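Local coordinates for protein adenylyltransferase thiF (Escherichia coli, PDB 1ZUD) that adenylates the C-terminal glycine carboxylate of the sulfur carrier protein ThiS with ATP, a step of sulfur transfer in thiamin biosynthesis, at residues S29-I34 against G53-A58. Sequence-based numbering, arbitrary orientation.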
ATOM      1  N   SER C  29       9.854  21.599  -5.463  1.00 26.88           N
ATOM      2  CA  SER C  29       8.892  21.076  -6.430  1.00 23.19           C
ATOM      3  C   SER C  29       7.462  21.503  -6.220  1.00 26.50           C
ATOM      4  O   SER C  29       7.064  21.995  -5.116  1.00 22.41           O
ATOM      5  CB  SER C  29       8.901  19.569  -6.376  1.00 26.75           C
ATOM      6  OG  SER C  29      10.197  19.073  -6.557  1.00 28.65           O
ATOM      7  N   GLN C  30       6.664  21.210  -7.245  1.00 20.62           N
ATOM      8  CA  GLN C  30       5.245  21.497  -7.191  1.00 18.85           C
ATOM      9  C   GLN C  30       4.440  20.300  -7.641  1.00 22.19           C
ATOM     10  O   GLN C  30       4.677  19.725  -8.726  1.00 21.77           O
ATOM     11  CB  GLN C  30       4.888  22.759  -8.046  1.00 21.52           C
ATOM     12  CG  GLN C  30       3.336  23.006  -7.989  1.00 26.75           C
ATOM     13  CD  GLN C  30       2.896  24.339  -8.572  1.00 29.36           C
ATOM     14  OE1 GLN C  30       3.593  25.362  -8.437  1.00 32.09           O
ATOM     15  NE2 GLN C  30       1.738  24.341  -9.201  1.00 25.82           N
ATOM     16  N   VAL C  31       3.463  19.904  -6.833  1.00 19.88           N
ATOM     17  CA  VAL C  31       2.642  18.727  -7.189  1.00 19.23           C
ATOM     18  C   VAL C  31       1.189  19.114  -7.230  1.00 19.94           C
ATOM     19  O   VAL C  31       0.682  19.852  -6.346  1.00 21.71           O
ATOM     20  CB  VAL C  31       2.828  17.555  -6.152  1.00 21.23           C
ATOM     21  CG1 VAL C  31       1.778  16.422  -6.396  1.00 24.74           C
ATOM     22  CG2 VAL C  31       4.222  16.926  -6.309  1.00 20.21           C
ATOM     23  N   LEU C  32       0.517  18.685  -8.285  1.00 20.88           N
ATOM     24  CA  LEU C  32      -0.914  18.929  -8.386  1.00 17.43           C
ATOM     25  C   LEU C  32      -1.635  17.608  -8.074  1.00 21.61           C
ATOM     26  O   LEU C  32      -1.430  16.581  -8.767  1.00 17.70           O
ATOM     27  CB  LEU C  32      -1.320  19.420  -9.801  1.00 17.86           C
ATOM     28  CG  LEU C  32      -2.816  19.484 -10.179  1.00 21.65           C
ATOM     29  CD1 LEU C  32      -3.613  20.552  -9.337  1.00 17.29           C
ATOM     30  CD2 LEU C  32      -2.902  19.779 -11.661  1.00 18.02           C
ATOM     31  N   ILE C  33      -2.494  17.641  -7.040  1.00 17.54           N
ATOM     32  CA  ILE C  33      -3.304  16.472  -6.676  1.00 18.72           C
ATOM     33  C   ILE C  33      -4.752  16.779  -7.119  1.00 21.32           C
ATOM     34  O   ILE C  33      -5.416  17.716  -6.616  1.00 20.93           O
ATOM     35  CB  ILE C  33      -3.270  16.178  -5.137  1.00 20.59           C
ATOM     36  CG1 ILE C  33      -1.797  15.924  -4.694  1.00 24.05           C
ATOM     37  CG2 ILE C  33      -4.194  14.933  -4.815  1.00 18.46           C
ATOM     38  CD1 ILE C  33      -1.578  15.894  -3.125  1.00 19.28           C
ATOM     39  N   ILE C  34      -5.242  16.019  -8.087  1.00 18.97           N
ATOM     40  CA  ILE C  34      -6.608  16.236  -8.556  1.00 21.28           C
ATOM     41  C   ILE C  34      -7.517  15.162  -7.947  1.00 21.32           C
ATOM     42  O   ILE C  34      -7.410  14.002  -8.293  1.00 20.25           O
ATOM     43  CB  ILE C  34      -6.652  16.177 -10.077  1.00 19.07           C
ATOM     44  CG1 ILE C  34      -5.605  17.158 -10.634  1.00 21.88           C
ATOM     45  CG2 ILE C  34      -8.014  16.628 -10.567  1.00 23.79           C
ATOM     46  CD1 ILE C  34      -5.468  17.030 -12.167  1.00 25.63           C
ATOM     47  N   GLY C  53       7.492  21.183  -1.656  1.00 24.92           N
ATOM     48  CA  GLY C  53       7.353  22.634  -1.490  1.00 26.84           C
ATOM     49  C   GLY C  53       6.029  23.315  -1.763  1.00 29.31           C
ATOM     50  O   GLY C  53       5.624  24.283  -1.044  1.00 23.85           O
ATOM     51  N   THR C  54       5.371  22.866  -2.830  1.00 27.01           N
ATOM     52  CA  THR C  54       4.047  23.399  -3.173  1.00 27.59           C
ATOM     53  C   THR C  54       3.087  22.271  -3.541  1.00 25.12           C
ATOM     54  O   THR C  54       3.378  21.433  -4.398  1.00 20.47           O
ATOM     55  CB  THR C  54       4.097  24.382  -4.363  1.00 29.59           C
ATOM     56  OG1 THR C  54       5.052  25.403  -4.089  1.00 31.60           O
ATOM     57  CG2 THR C  54       2.722  25.050  -4.575  1.00 29.57           C
ATOM     58  N   LEU C  55       1.958  22.238  -2.872  1.00 22.15           N
ATOM     59  CA  LEU C  55       0.930  21.260  -3.193  1.00 22.76           C
ATOM     60  C   LEU C  55      -0.306  22.014  -3.616  1.00 24.92           C
ATOM     61  O   LEU C  55      -0.791  22.905  -2.893  1.00 25.24           O
ATOM     62  CB  LEU C  55       0.521  20.391  -1.989  1.00 25.63           C
ATOM     63  CG  LEU C  55       1.517  19.448  -1.388  1.00 31.47           C
ATOM     64  CD1 LEU C  55       0.851  18.760  -0.170  1.00 31.69           C
ATOM     65  CD2 LEU C  55       1.933  18.413  -2.458  1.00 34.45           C
ATOM     66  N   VAL C  56      -0.832  21.656  -4.775  1.00 18.79           N
ATOM     67  CA  VAL C  56      -2.059  22.265  -5.244  1.00 17.88           C
ATOM     68  C   VAL C  56      -3.125  21.174  -5.082  1.00 21.04           C
ATOM     69  O   VAL C  56      -2.963  20.057  -5.571  1.00 23.36           O
ATOM     70  CB  VAL C  56      -1.864  22.787  -6.723  1.00 19.56           C
ATOM     71  CG1 VAL C  56      -3.118  23.545  -7.202  1.00 15.65           C
ATOM     72  CG2 VAL C  56      -0.696  23.826  -6.748  1.00 20.95           C
ATOM     73  N   LEU C  57      -4.217  21.506  -4.382  1.00 18.73           N
ATOM     74  CA  LEU C  57      -5.234  20.529  -4.005  1.00 22.17           C
ATOM     75  C   LEU C  57      -6.520  20.948  -4.661  1.00 24.77           C
ATOM     76  O   LEU C  57      -7.100  21.948  -4.295  1.00 26.70           O
ATOM     77  CB  LEU C  57      -5.348  20.531  -2.457  0.50 18.77           C
ATOM     78  CG  LEU C  57      -3.986  20.524  -1.675  0.50 23.09           C
ATOM     79  CD1 LEU C  57      -4.071  21.276  -0.331  0.50 20.05           C
ATOM     80  CD2 LEU C  57      -3.559  19.077  -1.416  0.50 18.42           C
ATOM     81  N   ALA C  58      -6.979  20.153  -5.610  1.00 21.46           N
ATOM     82  CA  ALA C  58      -8.190  20.498  -6.359  1.00 22.61           C
ATOM     83  C   ALA C  58      -9.296  19.469  -6.104  1.00 26.42           C
ATOM     84  O   ALA C  58      -9.068  18.249  -6.223  1.00 25.02           O
ATOM     85  CB  ALA C  58      -7.827  20.555  -7.895  1.00 21.72           C
TER
HETATM   86  O   HOH W   1       7.736  24.623  -4.731  1.00 38.28           O
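V31 and I33 knit strand 30-34 to strand 54-58 as parallel neighbours, each giving its N-H and its C=O to the partner. V31 N reaches T54 O, and V31 O takes V56 N at 2.8 Å; I33 N then binds V56 O, and I33 O takes A58 N at 3.1 Å. At the N-terminal end of this ladder S29 O accepts T54 N in a more bent bond (139° at the hydrogen) and also a water that bridges to T54 OG1. On one face Q30 is extended, CG anti to the backbone N (chi1 178°), which lifts its amide off the sheet and forward beside V56: CG passes T54 CB and NE2 ends 3.5 Å from V56 CG2. An alanine in place of Q30 would probably leave T54 CG2 and V56 CG2 without this neighbour. Farther along that face L32 CD1 packs on V56 CG1 at 3.7 Å, beneath helix 109-118. On the other face V31, I33, L55 and L57 are all aliphatic: L55 CD2 meets V31 CB at 3.9 Å, and I33 and L55 pack against helix 40-50, the crossover of this right-handed Rossmann-type beta-alpha-beta unit. Outward, strand 121-124 pairs with the far edge of 30-34. The C-terminal end of the pair lies beside the ATP site, A58 near L107 and I34 near T131. The five inter-strand bonds thus satisfy these backbone groups among largely buried, mostly aliphatic side chains.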